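Local coordinates for probable spore coat polysaccharide biosynthesis protein E (Chromobacterium violaceum ATCC 12472, PDB 3G8R) that binds zinc in its barrel domain and probably acts as an N-acylneuraminate-9-phosphate synthase of the sialic acid synthase (NeuB) family, at residues A[43-48]-A[82-87]; A[92-97]-A[111-116]; A[166-171]-A[183-188]; A[281-286]-A[330-335]; A[291-296]-A[320-325]. All blocks are in the same frame, centred on the assembly; numbering follows the deposited sequence.

Contact 1: residues A[43-48]-A[82-87]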
# COMPACT_ATOMS: atom_id res chain seq x y z
N PHE A 43 17.92 -2.50 -17.88
CA PHE A 43 19.11 -3.07 -17.28
C PHE A 43 20.10 -1.96 -16.95
O PHE A 43 20.27 -1.02 -17.72
CB PHE A 43 19.73 -4.10 -18.23
CG PHE A 43 20.00 -5.43 -17.58
CD1 PHE A 43 19.11 -6.48 -17.74
CD2 PHE A 43 21.09 -5.60 -16.73
CE1 PHE A 43 19.33 -7.69 -17.10
CE2 PHE A 43 21.32 -6.82 -16.11
CZ PHE A 43 20.46 -7.86 -16.29
N LYS A 44 20.75 -2.06 -15.80
CA LYS A 44 21.59 -0.95 -15.33
C LYS A 44 23.07 -1.31 -15.09
O LYS A 44 23.38 -2.35 -14.47
CB LYS A 44 21.00 -0.33 -14.09
CG LYS A 44 21.27 1.14 -14.04
CD LYS A 44 21.08 1.73 -12.65
CE LYS A 44 22.17 1.27 -11.70
NZ LYS A 44 22.47 2.27 -10.60
N LEU A 45 23.95 -0.43 -15.59
CA LEU A 45 25.39 -0.43 -15.32
C LEU A 45 25.82 0.70 -14.42
O LEU A 45 25.06 1.63 -14.17
CB LEU A 45 26.11 -0.24 -16.64
CG LEU A 45 26.44 -1.51 -17.39
CD1 LEU A 45 25.91 -2.73 -16.66
CD2 LEU A 45 25.84 -1.36 -18.75
N GLN A 46 27.05 0.63 -13.95
CA GLN A 46 27.63 1.71 -13.13
C GLN A 46 28.89 2.20 -13.79
O GLN A 46 29.79 1.43 -14.04
CB GLN A 46 27.97 1.17 -11.76
CG GLN A 46 26.76 1.06 -10.88
CD GLN A 46 27.09 0.63 -9.47
OE1 GLN A 46 28.25 0.58 -9.08
NE2 GLN A 46 26.06 0.32 -8.70
N TYR A 47 28.97 3.48 -14.10
CA TYR A 47 30.15 4.00 -14.75
C TYR A 47 30.95 4.82 -13.79
O TYR A 47 30.44 5.79 -13.24
CB TYR A 47 29.78 4.91 -15.90
CG TYR A 47 29.43 4.21 -17.18
CD1 TYR A 47 29.13 2.86 -17.19
CD2 TYR A 47 29.34 4.92 -18.36
CE1 TYR A 47 28.79 2.22 -18.37
CE2 TYR A 47 29.00 4.30 -19.54
CZ TYR A 47 28.73 2.95 -19.54
OH TYR A 47 28.38 2.30 -20.70
N ARG A 48 32.18 4.37 -13.57
CA ARG A 48 33.24 5.14 -12.91
C ARG A 48 34.48 5.15 -13.82
O ARG A 48 34.88 4.12 -14.35
CB ARG A 48 33.64 4.49 -11.59
CG ARG A 48 32.58 4.56 -10.49
CD ARG A 48 32.98 3.72 -9.26
NE ARG A 48 31.90 3.70 -8.30
CZ ARG A 48 30.86 2.88 -8.36
NH1 ARG A 48 30.76 2.00 -9.34
NH2 ARG A 48 29.92 2.94 -7.43
N LYS A 82 29.87 -3.30 -25.12
CA LYS A 82 29.43 -4.65 -25.50
C LYS A 82 28.19 -5.04 -24.70
O LYS A 82 27.25 -5.63 -25.24
CB LYS A 82 30.54 -5.69 -25.32
CG LYS A 82 30.87 -6.50 -26.59
CD LYS A 82 30.10 -7.84 -26.73
CE LYS A 82 28.63 -7.69 -27.24
NZ LYS A 82 28.50 -6.82 -28.46
N LEU A 83 28.16 -4.68 -23.41
CA LEU A 83 27.05 -5.08 -22.55
C LEU A 83 25.79 -4.32 -22.92
O LEU A 83 24.72 -4.91 -23.02
CB LEU A 83 27.38 -4.89 -21.07
CG LEU A 83 28.36 -5.94 -20.55
CD1 LEU A 83 28.82 -5.62 -19.14
CD2 LEU A 83 27.76 -7.35 -20.65
N VAL A 84 25.93 -3.02 -23.15
CA VAL A 84 24.82 -2.26 -23.68
C VAL A 84 24.26 -2.94 -24.93
O VAL A 84 23.05 -3.02 -25.12
CB VAL A 84 25.25 -0.84 -24.06
CG1 VAL A 84 24.12 -0.10 -24.78
CG2 VAL A 84 25.74 -0.10 -22.81
N ALA A 85 25.17 -3.46 -25.75
CA ALA A 85 24.79 -4.05 -26.99
C ALA A 85 23.80 -5.18 -26.73
O ALA A 85 22.69 -5.16 -27.27
CB ALA A 85 26.00 -4.52 -27.72
N GLU A 86 24.19 -6.13 -25.87
CA GLU A 86 23.27 -7.19 -25.44
C GLU A 86 22.02 -6.61 -24.76
O GLU A 86 20.91 -6.86 -25.23
CB GLU A 86 23.95 -8.20 -24.51
CG GLU A 86 24.73 -9.32 -25.20
CD GLU A 86 23.87 -10.39 -25.93
OE1 GLU A 86 22.98 -10.99 -25.29
OE2 GLU A 86 24.14 -10.64 -27.14
N MSE A 87 22.19 -5.83 -23.69
CA MSE A 87 21.03 -5.20 -23.05
C MSE A 87 19.96 -4.90 -24.10
O MSE A 87 18.85 -5.42 -24.03
CB MSE A 87 21.41 -3.91 -22.34
CG MSE A 87 21.97 -4.13 -20.99
SE MSE A 87 22.78 -2.74 -20.15
CE MSE A 87 23.52 -3.80 -18.95

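Contact 2: residues A[92-97]-A[111-116]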
# COMPACT_ATOMS: atom_id res chain seq x y z
N PHE A 92 16.00 -4.55 -23.53
CA PHE A 92 16.03 -3.80 -22.30
C PHE A 92 16.32 -2.36 -22.59
O PHE A 92 17.19 -2.07 -23.40
CB PHE A 92 17.12 -4.34 -21.39
CG PHE A 92 16.81 -5.69 -20.84
CD1 PHE A 92 15.75 -5.86 -19.95
CD2 PHE A 92 17.58 -6.79 -21.18
CE1 PHE A 92 15.47 -7.09 -19.42
CE2 PHE A 92 17.30 -8.04 -20.65
CZ PHE A 92 16.24 -8.20 -19.78
N LYS A 93 15.59 -1.46 -21.97
CA LYS A 93 16.11 -0.11 -21.80
C LYS A 93 17.53 -0.17 -21.18
O LYS A 93 17.73 -0.81 -20.15
CB LYS A 93 15.18 0.73 -20.90
CG LYS A 93 14.36 1.79 -21.64
CD LYS A 93 12.91 1.84 -21.18
CE LYS A 93 11.96 1.04 -22.12
NZ LYS A 93 10.49 1.42 -21.99
N ALA A 94 18.50 0.44 -21.86
CA ALA A 94 19.85 0.60 -21.35
C ALA A 94 19.86 1.76 -20.39
O ALA A 94 19.62 2.91 -20.77
CB ALA A 94 20.78 0.86 -22.47
N ILE A 95 20.16 1.47 -19.13
CA ILE A 95 20.16 2.48 -18.10
C ILE A 95 21.51 2.46 -17.42
O ILE A 95 22.08 1.39 -17.24
CB ILE A 95 19.12 2.14 -17.09
CG1 ILE A 95 17.75 2.31 -17.73
CG2 ILE A 95 19.24 3.04 -15.92
CD1 ILE A 95 16.68 1.54 -17.02
N CYS A 96 22.02 3.63 -17.05
CA CYS A 96 23.35 3.71 -16.41
C CYS A 96 23.54 4.80 -15.33
O CYS A 96 23.00 5.90 -15.41
CB CYS A 96 24.45 3.82 -17.46
SG CYS A 96 26.08 3.77 -16.68
N THR A 97 24.34 4.46 -14.32
CA THR A 97 24.69 5.39 -13.25
C THR A 97 26.15 5.83 -13.39
O THR A 97 27.08 5.04 -13.13
CB THR A 97 24.53 4.74 -11.89
OG1 THR A 97 23.25 4.14 -11.82
CG2 THR A 97 24.69 5.75 -10.77
N GLY A 111 25.14 5.65 -26.24
CA GLY A 111 23.71 5.73 -26.58
C GLY A 111 22.83 5.06 -25.54
O GLY A 111 21.84 4.39 -25.86
N ILE A 112 23.21 5.23 -24.27
CA ILE A 112 22.39 4.81 -23.15
C ILE A 112 21.17 5.74 -23.10
O ILE A 112 21.32 6.92 -23.34
CB ILE A 112 23.20 4.85 -21.85
CG1 ILE A 112 24.07 3.59 -21.75
CG2 ILE A 112 22.29 4.98 -20.63
CD1 ILE A 112 25.46 3.84 -21.29
N GLU A 113 20.00 5.19 -22.80
CA GLU A 113 18.72 5.91 -22.85
C GLU A 113 18.41 6.72 -21.61
O GLU A 113 17.73 7.75 -21.72
CB GLU A 113 17.56 4.96 -23.11
CG GLU A 113 17.69 4.14 -24.39
CD GLU A 113 16.73 2.95 -24.44
OE1 GLU A 113 15.48 3.18 -24.42
OE2 GLU A 113 17.22 1.79 -24.49
N ILE A 114 18.88 6.27 -20.44
CA ILE A 114 18.53 6.87 -19.13
C ILE A 114 19.70 7.00 -18.09
O ILE A 114 20.64 6.18 -18.06
CB ILE A 114 17.36 6.07 -18.49
CG1 ILE A 114 16.10 6.13 -19.37
CG2 ILE A 114 17.08 6.53 -17.05
CD1 ILE A 114 14.94 5.20 -18.94
N ILE A 115 19.62 8.02 -17.23
CA ILE A 115 20.63 8.26 -16.21
C ILE A 115 20.13 7.98 -14.79
O ILE A 115 19.24 8.67 -14.32
CB ILE A 115 21.18 9.73 -16.28
CG1 ILE A 115 21.98 9.92 -17.56
CG2 ILE A 115 22.06 10.06 -15.05
CD1 ILE A 115 22.12 11.37 -18.02
N LYS A 116 20.69 7.00 -14.11
CA LYS A 116 20.38 6.91 -12.68
C LYS A 116 21.36 7.77 -11.92
O LYS A 116 22.55 7.76 -12.22
CB LYS A 116 20.42 5.50 -12.11
CG LYS A 116 19.18 5.18 -11.28
CD LYS A 116 19.29 5.48 -9.78
CE LYS A 116 19.92 4.29 -9.05
NZ LYS A 116 19.38 4.09 -7.64

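Contact 3: residues A[166-171]-A[183-188]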
# COMPACT_ATOMS: atom_id res chain seq x y z
N ILE A 166 11.95 9.85 -8.94
CA ILE A 166 12.61 9.88 -7.66
C ILE A 166 12.39 8.58 -6.86
O ILE A 166 11.25 8.11 -6.77
CB ILE A 166 12.12 11.09 -6.94
CG1 ILE A 166 13.02 12.25 -7.34
CG2 ILE A 166 12.09 10.90 -5.42
CD1 ILE A 166 13.09 13.33 -6.31
N MSE A 167 13.44 7.98 -6.30
CA MSE A 167 13.23 6.62 -5.76
C MSE A 167 13.49 6.50 -4.29
O MSE A 167 14.43 6.99 -3.79
CB MSE A 167 14.07 5.55 -6.47
CG MSE A 167 14.18 5.63 -7.98
SE MSE A 167 13.18 4.52 -8.94
CE MSE A 167 13.92 2.91 -8.57
N HIS A 168 12.63 5.82 -3.58
CA HIS A 168 12.94 5.56 -2.20
C HIS A 168 14.04 4.50 -2.20
O HIS A 168 14.05 3.61 -3.05
CB HIS A 168 11.70 5.13 -1.41
CG HIS A 168 12.02 4.51 -0.09
ND1 HIS A 168 12.63 5.20 0.93
CD2 HIS A 168 11.82 3.25 0.37
CE1 HIS A 168 12.80 4.40 1.96
NE2 HIS A 168 12.29 3.22 1.66
N CYS A 169 15.02 4.67 -1.33
CA CYS A 169 15.86 3.56 -1.00
C CYS A 169 16.57 3.78 0.30
O CYS A 169 16.62 4.88 0.83
CB CYS A 169 16.83 3.20 -2.14
SG CYS A 169 18.19 4.29 -2.43
N VAL A 170 17.08 2.69 0.84
CA VAL A 170 17.82 2.73 2.07
C VAL A 170 19.22 2.19 1.82
O VAL A 170 19.42 1.15 1.16
CB VAL A 170 17.11 1.92 3.15
CG1 VAL A 170 17.79 2.12 4.48
CG2 VAL A 170 15.64 2.33 3.23
N ALA A 171 20.20 2.93 2.34
CA ALA A 171 21.60 2.58 2.19
C ALA A 171 22.04 1.62 3.29
O ALA A 171 23.00 1.88 4.02
CB ALA A 171 22.44 3.84 2.17
N ALA A 183 6.95 3.05 3.87
CA ALA A 183 6.06 4.17 4.02
C ALA A 183 6.64 5.35 3.30
O ALA A 183 5.92 6.23 2.92
CB ALA A 183 5.88 4.53 5.49
N ARG A 184 7.95 5.39 3.13
CA ARG A 184 8.53 6.57 2.58
C ARG A 184 8.11 6.77 1.13
O ARG A 184 8.15 7.89 0.60
CB ARG A 184 10.05 6.61 2.75
CG ARG A 184 10.58 7.98 2.32
CD ARG A 184 11.91 8.33 2.93
NE ARG A 184 12.96 8.13 1.96
CZ ARG A 184 13.72 9.10 1.50
NH1 ARG A 184 13.56 10.34 1.95
NH2 ARG A 184 14.65 8.83 0.60
N ILE A 185 7.67 5.69 0.48
CA ILE A 185 7.27 5.80 -0.92
C ILE A 185 6.11 6.81 -1.03
O ILE A 185 6.09 7.65 -1.93
CB ILE A 185 6.96 4.42 -1.58
CG1 ILE A 185 8.16 3.47 -1.48
CG2 ILE A 185 6.63 4.54 -3.05
CD1 ILE A 185 7.90 2.13 -2.07
N LYS A 186 5.19 6.74 -0.07
CA LYS A 186 4.02 7.62 -0.05
C LYS A 186 4.46 9.00 0.36
O LYS A 186 3.94 9.99 -0.17
CB LYS A 186 2.94 7.09 0.89
CG LYS A 186 1.81 8.10 1.21
CD LYS A 186 0.45 7.44 1.44
CE LYS A 186 0.34 6.67 2.77
NZ LYS A 186 -0.66 5.51 2.72
N THR A 187 5.44 9.08 1.26
CA THR A 187 5.90 10.38 1.70
C THR A 187 6.40 11.12 0.48
O THR A 187 6.06 12.29 0.25
CB THR A 187 6.97 10.28 2.75
OG1 THR A 187 6.36 9.88 3.98
CG2 THR A 187 7.66 11.62 2.96
N LEU A 188 7.19 10.42 -0.32
CA LEU A 188 7.74 11.07 -1.48
C LEU A 188 6.66 11.41 -2.45
O LEU A 188 6.67 12.49 -3.02
CB LEU A 188 8.76 10.16 -2.15
CG LEU A 188 10.11 10.06 -1.42
CD1 LEU A 188 11.07 9.19 -2.23
CD2 LEU A 188 10.69 11.44 -1.19

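Contact 4: residues A[281-286]-A[330-335]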
# COMPACT_ATOMS: atom_id res chain seq x y z
N GLY A 281 -37.64 -4.72 2.28
CA GLY A 281 -38.68 -4.29 1.35
C GLY A 281 -39.75 -3.53 2.10
O GLY A 281 -39.85 -3.64 3.33
N VAL A 282 -40.57 -2.78 1.37
CA VAL A 282 -41.61 -1.99 1.98
C VAL A 282 -42.91 -2.71 1.74
O VAL A 282 -43.27 -2.97 0.59
CB VAL A 282 -41.68 -0.62 1.32
CG1 VAL A 282 -42.79 0.22 1.95
CG2 VAL A 282 -40.41 0.05 1.45
N PHE A 283 -43.62 -3.00 2.83
CA PHE A 283 -44.90 -3.70 2.74
C PHE A 283 -46.01 -2.83 3.25
O PHE A 283 -45.81 -2.06 4.19
CB PHE A 283 -44.87 -4.98 3.58
CG PHE A 283 -43.94 -6.04 3.07
CD1 PHE A 283 -44.42 -7.10 2.31
CD2 PHE A 283 -42.56 -5.98 3.34
CE1 PHE A 283 -43.55 -8.10 1.84
CE2 PHE A 283 -41.68 -6.97 2.87
CZ PHE A 283 -42.17 -8.04 2.13
N ALA A 284 -47.20 -2.97 2.67
CA ALA A 284 -48.39 -2.35 3.26
C ALA A 284 -48.82 -3.10 4.53
O ALA A 284 -48.77 -4.35 4.59
CB ALA A 284 -49.53 -2.26 2.27
N THR A 285 -49.21 -2.34 5.54
CA THR A 285 -49.65 -2.95 6.79
C THR A 285 -51.18 -2.99 6.89
O THR A 285 -51.74 -3.58 7.82
CB THR A 285 -49.07 -2.23 8.01
OG1 THR A 285 -49.54 -0.89 8.02
CG2 THR A 285 -47.59 -2.17 7.93
N ARG A 286 -51.83 -2.40 5.88
CA ARG A 286 -53.19 -1.87 5.94
C ARG A 286 -53.63 -1.67 4.47
O ARG A 286 -52.81 -1.27 3.65
CB ARG A 286 -53.10 -0.55 6.69
CG ARG A 286 -54.24 0.36 6.65
CD ARG A 286 -54.02 1.38 7.74
NE ARG A 286 -54.54 0.91 9.04
CZ ARG A 286 -53.79 0.45 10.06
NH1 ARG A 286 -54.38 0.06 11.18
NH2 ARG A 286 -52.46 0.35 9.96
N ASP A 330 -50.65 -6.22 3.90
CA ASP A 330 -49.53 -7.19 4.03
C ASP A 330 -48.89 -7.52 2.68
O ASP A 330 -48.05 -8.40 2.54
CB ASP A 330 -49.94 -8.42 4.86
CG ASP A 330 -50.16 -8.08 6.36
OD1 ASP A 330 -50.92 -8.81 7.03
OD2 ASP A 330 -49.59 -7.10 6.88
N ALA A 331 -49.25 -6.76 1.67
CA ALA A 331 -48.67 -6.98 0.37
C ALA A 331 -47.43 -6.13 0.10
O ALA A 331 -47.28 -5.03 0.63
CB ALA A 331 -49.70 -6.77 -0.72
N PRO A 332 -46.55 -6.64 -0.74
CA PRO A 332 -45.35 -5.90 -1.07
C PRO A 332 -45.75 -4.71 -1.89
O PRO A 332 -46.54 -4.85 -2.82
CB PRO A 332 -44.53 -6.88 -1.91
CG PRO A 332 -45.50 -7.95 -2.33
CD PRO A 332 -46.57 -8.00 -1.32
N VAL A 333 -45.22 -3.55 -1.56
CA VAL A 333 -45.48 -2.37 -2.33
C VAL A 333 -44.57 -2.43 -3.53
O VAL A 333 -43.39 -2.16 -3.42
CB VAL A 333 -45.12 -1.12 -1.56
CG1 VAL A 333 -45.18 0.08 -2.49
CG2 VAL A 333 -46.01 -0.93 -0.37
N MSE A 334 -45.12 -2.79 -4.67
CA MSE A 334 -44.41 -2.74 -5.94
C MSE A 334 -44.24 -1.30 -6.41
O MSE A 334 -45.18 -0.50 -6.34
CB MSE A 334 -45.22 -3.53 -6.95
CG MSE A 334 -45.61 -4.92 -6.42
SE MSE A 334 -44.18 -5.90 -6.01
CE MSE A 334 -43.22 -5.61 -7.45
N ALA A 335 -43.04 -0.98 -6.90
CA ALA A 335 -42.67 0.39 -7.25
C ALA A 335 -43.30 0.84 -8.56
O ALA A 335 -43.47 2.03 -8.81
CB ALA A 335 -41.17 0.52 -7.31

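Contact 5: residues A[291-296]-A[320-325]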
# COMPACT_ATOMS: atom_id res chain seq x y z
N GLY A 291 -54.69 6.45 -5.03
CA GLY A 291 -54.53 7.84 -4.64
C GLY A 291 -54.38 8.09 -3.14
O GLY A 291 -54.35 9.25 -2.73
N GLU A 292 -54.32 7.03 -2.33
CA GLU A 292 -53.87 7.16 -0.94
C GLU A 292 -52.37 7.39 -0.92
O GLU A 292 -51.63 6.75 -1.67
CB GLU A 292 -54.17 5.92 -0.10
CG GLU A 292 -55.54 5.90 0.57
CD GLU A 292 -55.54 5.11 1.90
OE1 GLU A 292 -56.31 4.12 1.98
OE2 GLU A 292 -54.79 5.48 2.84
N ALA A 293 -51.93 8.30 -0.06
CA ALA A 293 -50.50 8.49 0.14
C ALA A 293 -49.96 7.43 1.10
O ALA A 293 -50.65 6.99 2.02
CB ALA A 293 -50.18 9.90 0.66
N LEU A 294 -48.72 7.04 0.87
CA LEU A 294 -48.07 6.03 1.65
C LEU A 294 -47.43 6.65 2.86
O LEU A 294 -46.62 7.55 2.72
CB LEU A 294 -46.99 5.41 0.79
CG LEU A 294 -47.16 3.95 0.34
CD1 LEU A 294 -48.56 3.56 -0.06
CD2 LEU A 294 -46.19 3.70 -0.78
N THR A 295 -47.76 6.20 4.07
CA THR A 295 -47.18 6.81 5.27
C THR A 295 -46.56 5.82 6.28
O THR A 295 -46.55 4.60 6.06
CB THR A 295 -48.21 7.75 5.97
OG1 THR A 295 -49.31 6.97 6.45
CG2 THR A 295 -48.74 8.81 5.02
N ALA A 296 -46.02 6.34 7.37
CA ALA A 296 -45.46 5.50 8.45
C ALA A 296 -46.48 4.51 9.04
O ALA A 296 -46.11 3.40 9.45
CB ALA A 296 -44.82 6.37 9.56
N ARG A 320 -43.69 10.91 -0.26
CA ARG A 320 -43.16 10.88 -1.62
C ARG A 320 -44.04 10.19 -2.65
O ARG A 320 -43.99 10.54 -3.82
CB ARG A 320 -41.78 10.25 -1.64
CG ARG A 320 -40.80 10.84 -0.65
CD ARG A 320 -40.10 12.08 -1.19
NE ARG A 320 -40.82 13.28 -0.80
CZ ARG A 320 -40.31 14.30 -0.10
NH1 ARG A 320 -39.03 14.27 0.31
NH2 ARG A 320 -41.09 15.35 0.19
N TYR A 321 -44.83 9.20 -2.22
CA TYR A 321 -45.62 8.39 -3.15
C TYR A 321 -47.08 8.22 -2.79
O TYR A 321 -47.45 8.04 -1.63
CB TYR A 321 -45.03 6.99 -3.31
CG TYR A 321 -43.52 6.91 -3.47
CD1 TYR A 321 -42.92 6.91 -4.74
CD2 TYR A 321 -42.69 6.78 -2.35
CE1 TYR A 321 -41.51 6.82 -4.88
CE2 TYR A 321 -41.31 6.68 -2.47
CZ TYR A 321 -40.72 6.70 -3.72
OH TYR A 321 -39.33 6.61 -3.77
N THR A 322 -47.91 8.24 -3.83
CA THR A 322 -49.29 7.80 -3.73
C THR A 322 -49.44 6.52 -4.53
O THR A 322 -48.73 6.30 -5.51
CB THR A 322 -50.26 8.83 -4.31
OG1 THR A 322 -49.78 9.26 -5.60
CG2 THR A 322 -50.41 10.04 -3.38
N ALA A 323 -50.38 5.68 -4.10
CA ALA A 323 -50.71 4.47 -4.82
C ALA A 323 -51.60 4.78 -6.06
O ALA A 323 -52.71 5.26 -5.91
CB ALA A 323 -51.42 3.50 -3.87
N LYS A 324 -51.07 4.49 -7.25
CA LYS A 324 -51.85 4.58 -8.50
C LYS A 324 -53.00 3.60 -8.49
O LYS A 324 -54.08 3.94 -8.94
CB LYS A 324 -51.01 4.28 -9.75
CG LYS A 324 -49.79 5.16 -9.95
CD LYS A 324 -49.36 5.24 -11.43
CE LYS A 324 -48.04 4.51 -11.75
NZ LYS A 324 -48.25 3.27 -12.57
N THR A 325 -52.75 2.39 -7.99
CA THR A 325 -53.74 1.30 -7.89
C THR A 325 -53.76 0.79 -6.43
O THR A 325 -52.76 0.92 -5.73
CB THR A 325 -53.41 0.13 -8.88
OG1 THR A 325 -52.02 -0.22 -8.80
CG2 THR A 325 -53.73 0.50 -10.35

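Contact 1: residues A[43-48]-A[82-87]
Met-87, present as selenomethionine, reaches from helix 77-89 into the angle between Phe-43 and Leu-45 of strand 40-47. Its CB leads toward the strand, and with CG anti to the carbonyl carbon (chi1 -83°) and the chain extended beyond, the SE-CE end lies against both of these strand residues. CG sits 3.6 Å from Phe-43 CB, the two side chains crossing at about a right angle. SE follows at 3.6 Å from Leu-45 CD2, and CE ends between the branches of that leucine, 3.4 Å from CD2 and 3.5 Å from CD1, so these two side chains meet tip to tip. The same methyl approaches Phe-43 CD2 obliquely at 3.8 Å. Strand and helix run almost antiparallel (171°) with short-segment axes 9.7 Å apart, as expected where a helix returns over the outside of a (beta/alpha)8 TIM barrel. An unbranched, flexible side chain suits this interval, while Leu-45 supplies a forked end; its CD2 also faces Val-84 CG2 at 4.3 Å. Farther along the strand, Tyr-47 crosses Val-84, with OH near CG2. That hydroxyl is hydrogen-bonded to ND1 of His-110, which lets a polar atom sit at the margin of an apolar layer.

Contact 2: residues A[92-97]-A[111-116]
The carbonyl oxygen of Ala-94 is gripped by two successive amides: Glu-113 N donates to it at 3.1 Å, and Ile-114 N adds a weak bond at 3.5 Å. Glu-113 also binds the amide of Ala-94, because its carboxylate OE2 accepts from Ala-94 N at 3.2 Å in a fairly straight bond (162°) that comes from above the carboxylate plane. Its side chain, with CG anti to the carbonyl carbon (chi1 -57°) and extended beyond, is long enough to stand in for a backbone acceptor before strand 114-117 begins. The aliphatic part of Lys-93 crosses it at about a right angle, CG lying 3.3 Å from OE1. Further on, regular parallel pairing takes over: Cys-96 N donates to Ile-114 O, and Lys-116 N to Cys-96 O at 2.9 Å. Ile-95 and Ile-114 lie side by side and point the same way. On the other face of the sheet the small Cys-96 leaves room for Ile-112, whose CD1 comes to 4.0 Å from Cys-96 CB. Thr-97 and Lys-116 also run alongside each other, with Thr-97 OG1 3.2 Å from Lys-116 CB; that hydroxyl is bonded to Lys-44 NZ. Lys-116 NZ is hydrogen-bonded to OG of Ser-141 and forms a salt bridge with OE2 of Glu-223, and the lysine side chain lies about 6 Å from the zinc ion. Strands 93-98 and 114-117, joined through helix 101-109, form the beta-alpha-beta unit from which a TIM barrel is built.

Contact 3: residues A[166-171]-A[183-188]
His-168 and Arg-184 meet in two ways at once. The imidazole, set with CG anti to the backbone N (chi1 165°), turns toward helix 184-191, and CB of Arg-184 lies over one of its faces, 3.8 Å from the centroid of the His-168 ring, a CH-pi contact. The arginine then bends at chi3 and brings its NE back to the ring nitrogen: NE donates to His-168 ND1 at 3.1 Å, with an angle of 158° at the hydrogen. Ring and guanidinium planes stand 67° apart; ND1 lies near the guanidinium plane, at its edge, whereas NE is tilted a little from the ring plane. Farther along the helix, apolar side chains pack between it and strand 164-168. Ile-185 crosses His-168 at about a right angle, its CG1 3.9 Å from His-168 CB; Leu-188 likewise crosses Ile-166, CD1 3.8 Å from Ile-166 CG2, branched side chains suited to the layer between a barrel strand and the helix that follows it in this TIM-barrel domain. The far end of the arginine is held too, since NH2 is hydrogen-bonded to OG1 of Thr-142. Because His-168 NE2 is bonded to the carbonyl oxygen of Leu-180, one ring nitrogen accepts and the other must donate, which is consistent with a neutral imidazole carrying its proton on NE2, with bonds at both nitrogens fixing the ring's rotation.

Contact 4: residues A[281-286]-A[330-335]
Phe-283 lays its ring obliquely against Pro-332, with CD1 3.7 Å from Pro-332 CA and CE1 4.1 Å from Pro-332 CB. CG of the phenylalanine is anti to the carbonyl carbon (chi1 -67°), which brings the ring against the backbone of the loop after strand 321-323. A flat aromatic ring and a compact proline, both apolar, can pack closely, and the ring is also stacked on His-55 of the second subunit, so it belongs to the dimer contact as well. The two backbones are bridged at this pair. Val-333 N donates to Val-282 O at 3.0 Å, in the carbonyl plane, and Ala-284 N donates to Ala-331 O at 2.9 Å. Proline fits between them, for its nitrogen, which has no hydrogen, is not asked to donate. On the far side of the bridge Asp-330 N makes a short but bent and weak bond to Ala-284 O. With CG1 anti to the backbone N (chi1 170°), CG2 of Val-333 lies beside that N, opposite the carbonyl carbon, and comes 3.5 Å from Val-282 O and 4.1 Å from Val-282 CG1; a branched side chain covers the bonded carbonyl in this way. The Val-282 oxygen has a second donor in NE2 of Gln-309. Two bonds flanking one bridged pair are the pattern of a non-hydrogen-bonded antiparallel pair, here joining the loop before strand 338-340 to strand 281-284 within the SAF domain.

Contact 5: residues A[291-296]-A[320-325]
Thr-322 is turned so that OG1 sits between the backbone N and the carbonyl carbon (chi1 48°), and this sends CG2 over the neighbouring loop, where it lies 3.8 Å from Ala-293 CA. A further torsion matters at Gly-291, near Ala-323, whose phi of 65° is readily taken up by a residue without a side chain. The contact belongs to the SAF domain, where strand 321-323 takes the loop between strands 281-284 and 299-302 as a neighbour through a single bridge, Ala-293 with Thr-322. Two strong backbone bonds flank that bridge. Ala-323 N donates to Glu-292 O at 2.9 Å and Leu-294 N to Tyr-321 O at 3.0 Å, each nearly straight and each nearly along the C=O axis of its acceptor. The small side chain of Ala-293 lets the two backbones come close here, with CB 4.0 Å from Thr-322 CG2. Leu-294 leads toward the strand and adds bulk: its CB lies 3.6 Å from Tyr-321 O, and its CD2 reaches Tyr-321 CB. Away from the strand, OE1 of Glu-292 accepts from the backbone N of Ala-289. The tyrosine ring stands away from the loop and has CB of Arg-320 over one face, while its OH is hydrogen-bonded to the carbonyl oxygen of Glu-314. On the other edge of strand 321-323, where strand 338-340 pairs with it, Thr-322 OG1 is bonded to the carbonyl oxygen of Glu-339.

How the contacts relate
Contacts 1, 2 and 3 come in series along the chain and share the eight-stranded parallel barrel. Contacts 1 and 2 are neighbours, their centres about 8 Å apart, because strands 40-47 and 93-98 adjoin in the sheet; Tyr-47 packs on Cys-96. Contact 3 lies farther round the barrel, about 21 Å from contact 2 between centres. Contacts 4 and 5 belong to the C-terminal SAF domain, contact 5 nested within the loop that contact 4 closes, centres about 11 Å apart. Their centres lie about 58 to 78 Å from those of the barrel contacts, so the chain forms two separate modules. Contacts 3 and 4 both touch the second subunit.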